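Local coordinates for Fe-regulated protein B (PDB 4AIP), which carries iron across the outer membrane of Neisseria meningitidis as a TonB-dependent transporter, probably in siderophore-bound form, at residues 655-661 with 681-687; 68-72 with 88-92. All coordinates share one frame; numbering follows the deposited sequence.

Interaction 1: 655-661 with 681-687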
ATOM      1  N   GLY B 655      18.430 -21.962 -26.049  1.00 13.03           N
ATOM      2  CA  GLY B 655      19.401 -20.919 -26.384  1.00 13.42           C
ATOM      3  C   GLY B 655      18.847 -19.955 -27.397  1.00 12.26           C
ATOM      4  O   GLY B 655      17.893 -20.286 -28.092  1.00 12.00           O
ATOM      5  N   ARG B 656      19.421 -18.763 -27.441  1.00 10.92           N
ATOM      6  CA  ARG B 656      19.043 -17.782 -28.405  1.00 11.89           C
ATOM      7  C   ARG B 656      20.380 -17.132 -28.830  1.00 13.62           C
ATOM      8  O   ARG B 656      21.216 -16.774 -28.002  1.00 13.28           O
ATOM      9  CB  ARG B 656      18.028 -16.789 -27.784  1.00 11.58           C
ATOM     10  CG  ARG B 656      17.660 -15.527 -28.651  1.00  9.09           C
ATOM     11  CD  ARG B 656      16.780 -14.574 -27.881  1.00  6.84           C
ATOM     12  NE  ARG B 656      16.285 -13.435 -28.665  1.00 10.41           N
ATOM     13  CZ  ARG B 656      15.193 -13.478 -29.455  1.00 10.98           C
ATOM     14  NH1 ARG B 656      14.509 -14.621 -29.679  1.00  8.56           N
ATOM     15  NH2 ARG B 656      14.791 -12.384 -30.075  1.00  6.38           N
ATOM     16  N   TYR B 657      20.601 -17.057 -30.130  1.00 15.07           N
ATOM     17  CA  TYR B 657      21.830 -16.535 -30.628  1.00 16.73           C
ATOM     18  C   TYR B 657      21.439 -15.528 -31.619  1.00 16.64           C
ATOM     19  O   TYR B 657      20.721 -15.871 -32.582  1.00 18.28           O
ATOM     20  CB  TYR B 657      22.683 -17.614 -31.289  1.00 17.85           C
ATOM     21  CG  TYR B 657      23.965 -17.017 -31.748  1.00 22.41           C
ATOM     22  CD1 TYR B 657      24.954 -16.653 -30.817  1.00 27.23           C
ATOM     23  CD2 TYR B 657      24.196 -16.740 -33.117  1.00 26.41           C
ATOM     24  CE1 TYR B 657      26.146 -16.022 -31.233  1.00 27.38           C
ATOM     25  CE2 TYR B 657      25.377 -16.127 -33.524  1.00 25.77           C
ATOM     26  CZ  TYR B 657      26.327 -15.762 -32.583  1.00 25.72           C
ATOM     27  OH  TYR B 657      27.485 -15.163 -32.994  1.00 33.49           O
ATOM     28  N   VAL B 658      21.851 -14.283 -31.376  1.00 15.71           N
ATOM     29  CA  VAL B 658      21.663 -13.224 -32.345  1.00 13.65           C
ATOM     30  C   VAL B 658      23.031 -12.810 -32.905  1.00 15.88           C
ATOM     31  O   VAL B 658      23.935 -12.423 -32.164  1.00 17.44           O
ATOM     32  CB  VAL B 658      20.739 -12.013 -31.820  1.00 16.24           C
ATOM     33  CG1 VAL B 658      20.201 -12.216 -30.415  1.00  7.37           C
ATOM     34  CG2 VAL B 658      21.361 -10.620 -31.998  1.00 11.94           C
ATOM     35  N   GLN B 659      23.178 -12.921 -34.218  1.00 16.57           N
ATOM     36  CA  GLN B 659      24.381 -12.517 -34.936  1.00 16.41           C
ATOM     37  C   GLN B 659      24.610 -11.016 -34.973  1.00 16.31           C
ATOM     38  O   GLN B 659      23.729 -10.190 -34.670  1.00 13.13           O
ATOM     39  CB  GLN B 659      24.305 -12.988 -36.384  1.00 17.46           C
ATOM     40  CG  GLN B 659      24.450 -14.484 -36.524  1.00 17.31           C
ATOM     41  CD  GLN B 659      24.142 -14.925 -37.942  1.00 21.21           C
ATOM     42  OE1 GLN B 659      23.542 -15.976 -38.168  1.00 24.06           O
ATOM     43  NE2 GLN B 659      24.536 -14.111 -38.899  1.00 15.94           N
ATOM     44  N   LYS B 660      25.842 -10.698 -35.341  1.00 17.05           N
ATOM     45  CA  LYS B 660      26.310  -9.330 -35.498  1.00 19.02           C
ATOM     46  C   LYS B 660      25.437  -8.663 -36.549  1.00 17.58           C
ATOM     47  O   LYS B 660      25.060  -9.289 -37.552  1.00 17.18           O
ATOM     48  CB  LYS B 660      27.767  -9.336 -35.973  1.00 20.34           C
ATOM     49  CG  LYS B 660      28.431  -7.963 -35.940  1.00 22.52           C
ATOM     50  CD  LYS B 660      29.381  -7.854 -37.117  1.00 21.83           C
ATOM     51  CE  LYS B 660      30.182  -6.601 -37.003  1.00 23.35           C
ATOM     52  NZ  LYS B 660      31.542  -6.794 -37.629  1.00 22.09           N
ATOM     53  N   ALA B 661      25.107  -7.403 -36.294  1.00 17.42           N
ATOM     54  CA  ALA B 661      24.202  -6.623 -37.150  1.00 17.32           C
ATOM     55  C   ALA B 661      24.934  -5.378 -37.475  1.00 17.75           C
ATOM     56  O   ALA B 661      25.789  -4.961 -36.666  1.00 18.01           O
ATOM     57  CB  ALA B 661      22.897  -6.269 -36.402  1.00 16.93           C
ATOM     58  N   VAL B 681      26.889  -0.404 -35.864  1.00 28.47           N
ATOM     59  CA  VAL B 681      27.331  -1.788 -35.732  1.00 26.41           C
ATOM     60  C   VAL B 681      26.784  -2.252 -34.363  1.00 26.90           C
ATOM     61  O   VAL B 681      26.715  -1.458 -33.418  1.00 24.55           O
ATOM     62  CB  VAL B 681      28.900  -1.915 -35.729  1.00 25.61           C
ATOM     63  CG1 VAL B 681      29.333  -3.346 -35.601  1.00 21.79           C
ATOM     64  CG2 VAL B 681      29.519  -1.300 -36.979  1.00 27.48           C
ATOM     65  N   ARG B 682      26.422  -3.541 -34.264  1.00 26.60           N
ATOM     66  CA  ARG B 682      26.059  -4.155 -32.978  1.00 26.89           C
ATOM     67  C   ARG B 682      26.557  -5.616 -32.899  1.00 26.55           C
ATOM     68  O   ARG B 682      26.401  -6.363 -33.860  1.00 27.55           O
ATOM     69  CB  ARG B 682      24.514  -4.077 -32.706  1.00 27.19           C
ATOM     70  CG  ARG B 682      23.736  -2.939 -33.496  1.00 26.10           C
ATOM     71  CD  ARG B 682      22.215  -3.216 -33.646  1.00 27.41           C
ATOM     72  NE  ARG B 682      21.559  -2.384 -32.669  1.00 31.82           N
ATOM     73  CZ  ARG B 682      20.840  -1.295 -32.910  1.00 29.95           C
ATOM     74  NH1 ARG B 682      20.550  -0.875 -34.142  1.00 26.81           N
ATOM     75  NH2 ARG B 682      20.384  -0.642 -31.861  1.00 31.07           N
ATOM     76  N   LYS B 683      27.130  -6.005 -31.756  1.00 25.27           N
ATOM     77  CA  LYS B 683      27.613  -7.386 -31.533  1.00 25.65           C
ATOM     78  C   LYS B 683      26.565  -8.489 -31.442  1.00 23.71           C
ATOM     79  O   LYS B 683      25.459  -8.272 -30.901  1.00 25.41           O
ATOM     80  CB  LYS B 683      28.462  -7.479 -30.262  1.00 24.93           C
ATOM     81  CG  LYS B 683      29.755  -6.751 -30.385  1.00 28.67           C
ATOM     82  CD  LYS B 683      30.206  -6.291 -29.033  1.00 37.58           C
ATOM     83  CE  LYS B 683      31.360  -7.072 -28.474  1.00 42.56           C
ATOM     84  NZ  LYS B 683      32.112  -6.086 -27.590  1.00 46.04           N
ATOM     85  N   GLY B 684      26.924  -9.669 -31.954  1.00 20.35           N
ATOM     86  CA  GLY B 684      26.218 -10.909 -31.640  1.00 15.82           C
ATOM     87  C   GLY B 684      26.557 -11.417 -30.249  1.00 13.73           C
ATOM     88  O   GLY B 684      27.497 -10.993 -29.617  1.00 12.78           O
ATOM     89  N   PHE B 685      25.786 -12.367 -29.788  1.00 13.18           N
ATOM     90  CA  PHE B 685      25.884 -12.883 -28.436  1.00 12.57           C
ATOM     91  C   PHE B 685      25.006 -14.081 -28.461  1.00 13.26           C
ATOM     92  O   PHE B 685      24.059 -14.165 -29.280  1.00 13.20           O
ATOM     93  CB  PHE B 685      25.380 -11.867 -27.376  1.00 13.02           C
ATOM     94  CG  PHE B 685      23.985 -11.322 -27.634  1.00 10.37           C
ATOM     95  CD1 PHE B 685      23.811 -10.143 -28.400  1.00 11.84           C
ATOM     96  CD2 PHE B 685      22.844 -11.969 -27.081  1.00 14.22           C
ATOM     97  CE1 PHE B 685      22.517  -9.606 -28.656  1.00  9.09           C
ATOM     98  CE2 PHE B 685      21.512 -11.485 -27.322  1.00  8.87           C
ATOM     99  CZ  PHE B 685      21.351 -10.282 -28.121  1.00 12.57           C
ATOM    100  N   GLY B 686      25.299 -15.026 -27.580  1.00 14.90           N
ATOM    101  CA  GLY B 686      24.355 -16.123 -27.331  1.00 15.24           C
ATOM    102  C   GLY B 686      23.949 -16.022 -25.887  1.00 16.32           C
ATOM    103  O   GLY B 686      24.767 -15.703 -25.046  1.00 18.25           O
ATOM    104  N   VAL B 687      22.681 -16.281 -25.596  1.00 17.40           N
ATOM    105  CA  VAL B 687      22.206 -16.495 -24.227  1.00 16.19           C
ATOM    106  C   VAL B 687      21.773 -17.987 -24.094  1.00 14.32           C
ATOM    107  O   VAL B 687      21.060 -18.532 -24.954  1.00 11.63           O
ATOM    108  CB  VAL B 687      20.997 -15.565 -23.921  1.00 17.68           C
ATOM    109  CG1 VAL B 687      20.722 -15.530 -22.425  1.00 21.64           C
ATOM    110  CG2 VAL B 687      21.251 -14.135 -24.381  1.00 21.10           C
TER

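Interaction 2: 68-72 with 88-92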
ATOM      1  N   ARG B  68       0.889 -17.042 -35.710  1.00 28.82           N
ATOM      2  CA  ARG B  68       1.240 -18.055 -34.745  1.00 27.69           C
ATOM      3  C   ARG B  68       0.274 -17.900 -33.584  1.00 28.68           C
ATOM      4  O   ARG B  68       0.316 -16.913 -32.817  1.00 30.08           O
ATOM      5  CB  ARG B  68       2.699 -17.975 -34.350  1.00 25.75           C
ATOM      6  CG  ARG B  68       3.452 -19.302 -34.534  1.00 24.76           C
ATOM      7  CD  ARG B  68       4.907 -18.973 -34.847  1.00 24.22           C
ATOM      8  NE  ARG B  68       5.781 -20.155 -34.711  1.00 25.05           N
ATOM      9  CZ  ARG B  68       7.047 -20.209 -35.163  1.00 25.32           C
ATOM     10  NH1 ARG B  68       7.582 -19.164 -35.811  1.00 24.03           N
ATOM     11  NH2 ARG B  68       7.768 -21.334 -35.024  1.00 26.36           N
ATOM     12  N   THR B  69      -0.653 -18.852 -33.532  1.00 27.88           N
ATOM     13  CA  THR B  69      -1.711 -18.862 -32.557  1.00 27.66           C
ATOM     14  C   THR B  69      -1.194 -19.614 -31.354  1.00 28.31           C
ATOM     15  O   THR B  69      -0.610 -20.662 -31.497  1.00 28.37           O
ATOM     16  CB  THR B  69      -3.029 -19.510 -33.139  1.00 26.19           C
ATOM     17  OG1 THR B  69      -3.547 -18.679 -34.196  1.00 23.91           O
ATOM     18  CG2 THR B  69      -4.109 -19.667 -32.056  1.00 23.50           C
ATOM     19  N   ASN B  70      -1.455 -19.077 -30.163  1.00 28.53           N
ATOM     20  CA  ASN B  70      -1.186 -19.785 -28.911  1.00 27.85           C
ATOM     21  C   ASN B  70       0.249 -20.193 -28.786  1.00 28.17           C
ATOM     22  O   ASN B  70       0.547 -21.355 -28.561  1.00 28.58           O
ATOM     23  CB  ASN B  70      -2.072 -21.036 -28.778  1.00 26.03           C
ATOM     24  CG  ASN B  70      -3.498 -20.703 -28.406  1.00 24.40           C
ATOM     25  OD1 ASN B  70      -3.875 -19.550 -28.310  1.00 22.31           O
ATOM     26  ND2 ASN B  70      -4.292 -21.724 -28.172  1.00 22.74           N
ATOM     27  N   ILE B  71       1.134 -19.223 -28.966  1.00 27.95           N
ATOM     28  CA  ILE B  71       2.568 -19.431 -28.790  1.00 27.81           C
ATOM     29  C   ILE B  71       2.847 -19.841 -27.361  1.00 28.06           C
ATOM     30  O   ILE B  71       3.633 -20.727 -27.102  1.00 29.72           O
ATOM     31  CB  ILE B  71       3.338 -18.132 -29.042  1.00 26.01           C
ATOM     32  CG1 ILE B  71       3.499 -17.884 -30.518  1.00 23.41           C
ATOM     33  CG2 ILE B  71       4.714 -18.165 -28.456  1.00 24.94           C
ATOM     34  CD1 ILE B  71       4.073 -16.536 -30.742  1.00 22.99           C
ATOM     35  N   VAL B  72       2.176 -19.174 -26.442  1.00 28.10           N
ATOM     36  CA  VAL B  72       2.263 -19.509 -25.044  1.00 23.62           C
ATOM     37  C   VAL B  72       0.894 -19.918 -24.583  1.00 21.59           C
ATOM     38  O   VAL B  72      -0.071 -19.225 -24.828  1.00 22.24           O
ATOM     39  CB  VAL B  72       2.716 -18.300 -24.220  1.00 23.39           C
ATOM     40  CG1 VAL B  72       2.872 -18.700 -22.789  1.00 21.31           C
ATOM     41  CG2 VAL B  72       4.017 -17.717 -24.801  1.00 18.30           C
ATOM     42  N   LEU B  88       9.504 -14.743 -21.621  1.00 10.92           N
ATOM     43  CA  LEU B  88       8.534 -15.742 -21.992  1.00 11.39           C
ATOM     44  C   LEU B  88       8.556 -16.117 -23.494  1.00 11.25           C
ATOM     45  O   LEU B  88       8.386 -17.287 -23.831  1.00 10.09           O
ATOM     46  CB  LEU B  88       7.149 -15.297 -21.535  1.00 11.83           C
ATOM     47  CG  LEU B  88       6.104 -16.396 -21.498  1.00 14.61           C
ATOM     48  CD1 LEU B  88       6.466 -17.443 -20.440  1.00 11.72           C
ATOM     49  CD2 LEU B  88       4.704 -15.821 -21.213  1.00 10.36           C
ATOM     50  N   LEU B  89       8.766 -15.129 -24.361  1.00 10.52           N
ATOM     51  CA  LEU B  89       8.769 -15.294 -25.828  1.00 12.75           C
ATOM     52  C   LEU B  89      10.217 -15.320 -26.468  1.00 14.05           C
ATOM     53  O   LEU B  89      10.436 -15.019 -27.681  1.00 12.60           O
ATOM     54  CB  LEU B  89       7.935 -14.185 -26.482  1.00 11.09           C
ATOM     55  CG  LEU B  89       6.618 -13.770 -25.864  1.00 11.41           C
ATOM     56  CD1 LEU B  89       6.080 -12.483 -26.556  1.00 10.51           C
ATOM     57  CD2 LEU B  89       5.616 -14.881 -26.088  1.00  8.49           C
ATOM     58  N   LYS B  90      11.204 -15.684 -25.659  1.00 14.14           N
ATOM     59  CA  LYS B  90      12.590 -15.709 -26.159  1.00 13.48           C
ATOM     60  C   LYS B  90      12.872 -16.799 -27.188  1.00 13.80           C
ATOM     61  O   LYS B  90      13.810 -16.639 -27.996  1.00 15.46           O
ATOM     62  CB  LYS B  90      13.603 -15.739 -25.018  1.00 13.33           C
ATOM     63  CG  LYS B  90      13.594 -17.037 -24.212  1.00 12.31           C
ATOM     64  CD  LYS B  90      14.573 -16.920 -23.064  1.00 16.40           C
ATOM     65  CE  LYS B  90      15.830 -16.080 -23.416  1.00 14.38           C
ATOM     66  NZ  LYS B  90      16.743 -16.150 -22.173  1.00 19.53           N
ATOM     67  N   GLU B  91      12.082 -17.878 -27.207  1.00 12.77           N
ATOM     68  CA  GLU B  91      12.220 -18.881 -28.282  1.00 14.07           C
ATOM     69  C   GLU B  91      11.695 -18.433 -29.639  1.00 14.39           C
ATOM     70  O   GLU B  91      11.736 -19.228 -30.606  1.00 15.90           O
ATOM     71  CB  GLU B  91      11.622 -20.250 -27.919  1.00 13.90           C
ATOM     72  CG  GLU B  91      12.720 -21.235 -27.583  1.00 23.96           C
ATOM     73  CD  GLU B  91      12.352 -22.705 -27.655  1.00 35.65           C
ATOM     74  OE1 GLU B  91      11.548 -23.160 -26.777  1.00 37.72           O
ATOM     75  OE2 GLU B  91      12.934 -23.419 -28.544  1.00 27.63           O
ATOM     76  N   GLU B  92      11.215 -17.187 -29.734  1.00 12.92           N
ATOM     77  CA  GLU B  92      10.580 -16.666 -30.964  1.00 10.72           C
ATOM     78  C   GLU B  92      11.584 -15.724 -31.586  1.00 10.79           C
ATOM     79  O   GLU B  92      11.861 -14.661 -30.981  1.00 10.86           O
ATOM     80  CB  GLU B  92       9.320 -15.877 -30.596  1.00 10.58           C
ATOM     81  CG  GLU B  92       8.188 -16.098 -31.500  1.00 11.58           C
ATOM     82  CD  GLU B  92       7.496 -17.449 -31.384  1.00 20.53           C
ATOM     83  OE1 GLU B  92       7.538 -18.158 -30.340  1.00 24.37           O
ATOM     84  OE2 GLU B  92       6.856 -17.781 -32.400  1.00 30.72           O
TER

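Interaction 1: 655-661 with 681-687
Lys660 lays its aliphatic chain across Arg682 and Val681. Its CB stands 3.9 Å from Arg682 O, and CG, anti to the backbone N (chi1 -170°), comes closer, 3.3 Å from Arg682 O. Lys660 CA adds a C-H contact to that carbonyl oxygen, which also accepts the backbone N-H of Ala661. After a bend at chi2 the chain slants over toward Val681, and CE rests 3.6 Å from Val681 CG1. This exposed lysine therefore contributes methylenes, not charge, to the contact. The two segments are neighbouring antiparallel strands of the 22-stranded barrel of TonB-dependent transporters, 655-658 and 685-687 running at 167° to each other. Hydrogen-bonded pairs Arg656-Val687 and Val658-Phe685 zip one end and Ala661-Arg682 the other; between them the regular pairing lapses at Gln659-Lys660 and Lys683-Gly684. On the barrel's inner face Val658 meets the far end of the Phe685 ring: CG1 approaches CZ to 3.2 Å, while CG2 lies 3.7 Å from Phe685 CE1. The ring reaches this place because its CG sits between the backbone N and the carbonyl carbon (chi1 53°), and Tyr716 stacks on it. Beyond the break, Ala661 CB touches Arg682 CD at 4.2 Å. Tyr657 faces the other way, to the outside. Its ring turns an edge to Gly686 CA, and CD1 comes within 3.1 Å of Phe685 O, the same oxygen that accepts Val658 N nearly in line with its C=O bond, though the N-H itself is bent away from a straight line.

Interaction 2: 68-72 with 88-92
Arg68 offers one face of its guanidinium to Glu92, whose OE2 lies above the group and 3.5 Å from Arg68 NE. The two planes are 79° apart and no N-H is aimed at the oxygen, which makes this a salt bridge of charges alone; Arg68 NH1 forms a second salt bridge, to Glu590 of the barrel. The contact lies inside the plug domain, the globular unit that fills the barrel. It packs an outermost strand of the plug's four-stranded sheet against the turn that follows helix 85-88. Where that strand turns a corner, Ile71 and Val72 both face Val147 in a classic beta bulge, and both direct their side chains at the turn. Ile71 and Glu92 point at each other across the contact: the CG2 methyl of Ile71 is 3.4 Å from Glu92 OE1 and its CD1 3.5 Å from Glu92 OE2, leaving the buried carboxylate with hydrocarbon on one flank and the arginine on another. A bend at chi2 (73°) folds the Glu92 chain on its way to these partners. Leu89 to Glu92 form a type I turn, closed by a backbone hydrogen bond from Glu92 N to Leu89 O. Val72 meets the two leucines with both branches, CG1 lying 3.8 Å from Leu88 CD2. The side chain of Leu89 crosses that of Val72 at about a right angle, and its CD2 serves two neighbours, with Ile71 CG2 at 4.1 Å and Val72 CG2 at 3.5 Å.

Interaction 1 belongs to the barrel wall and interaction 2 to the plug within it; their centres are about 20 Å apart. The wall contact is held by backbone pairing, with a largely buried inner face and an outer face bearing an exposed tyrosine. The plug contact has no hydrogen bond between its segments and relies on methyl packing and one salt bridge, nearer the centre of the chain. The two meet directly: Arg656 of 655-661 reaches inward and its NH1 probably donates a hydrogen bond to Glu92 O, 3.0 Å away, at the end of 88-92. A wall arginine thus appears to hold the backbone of the plug's turn, while Lys90 of that turn is salt-bridged to Asp689 of the barrel.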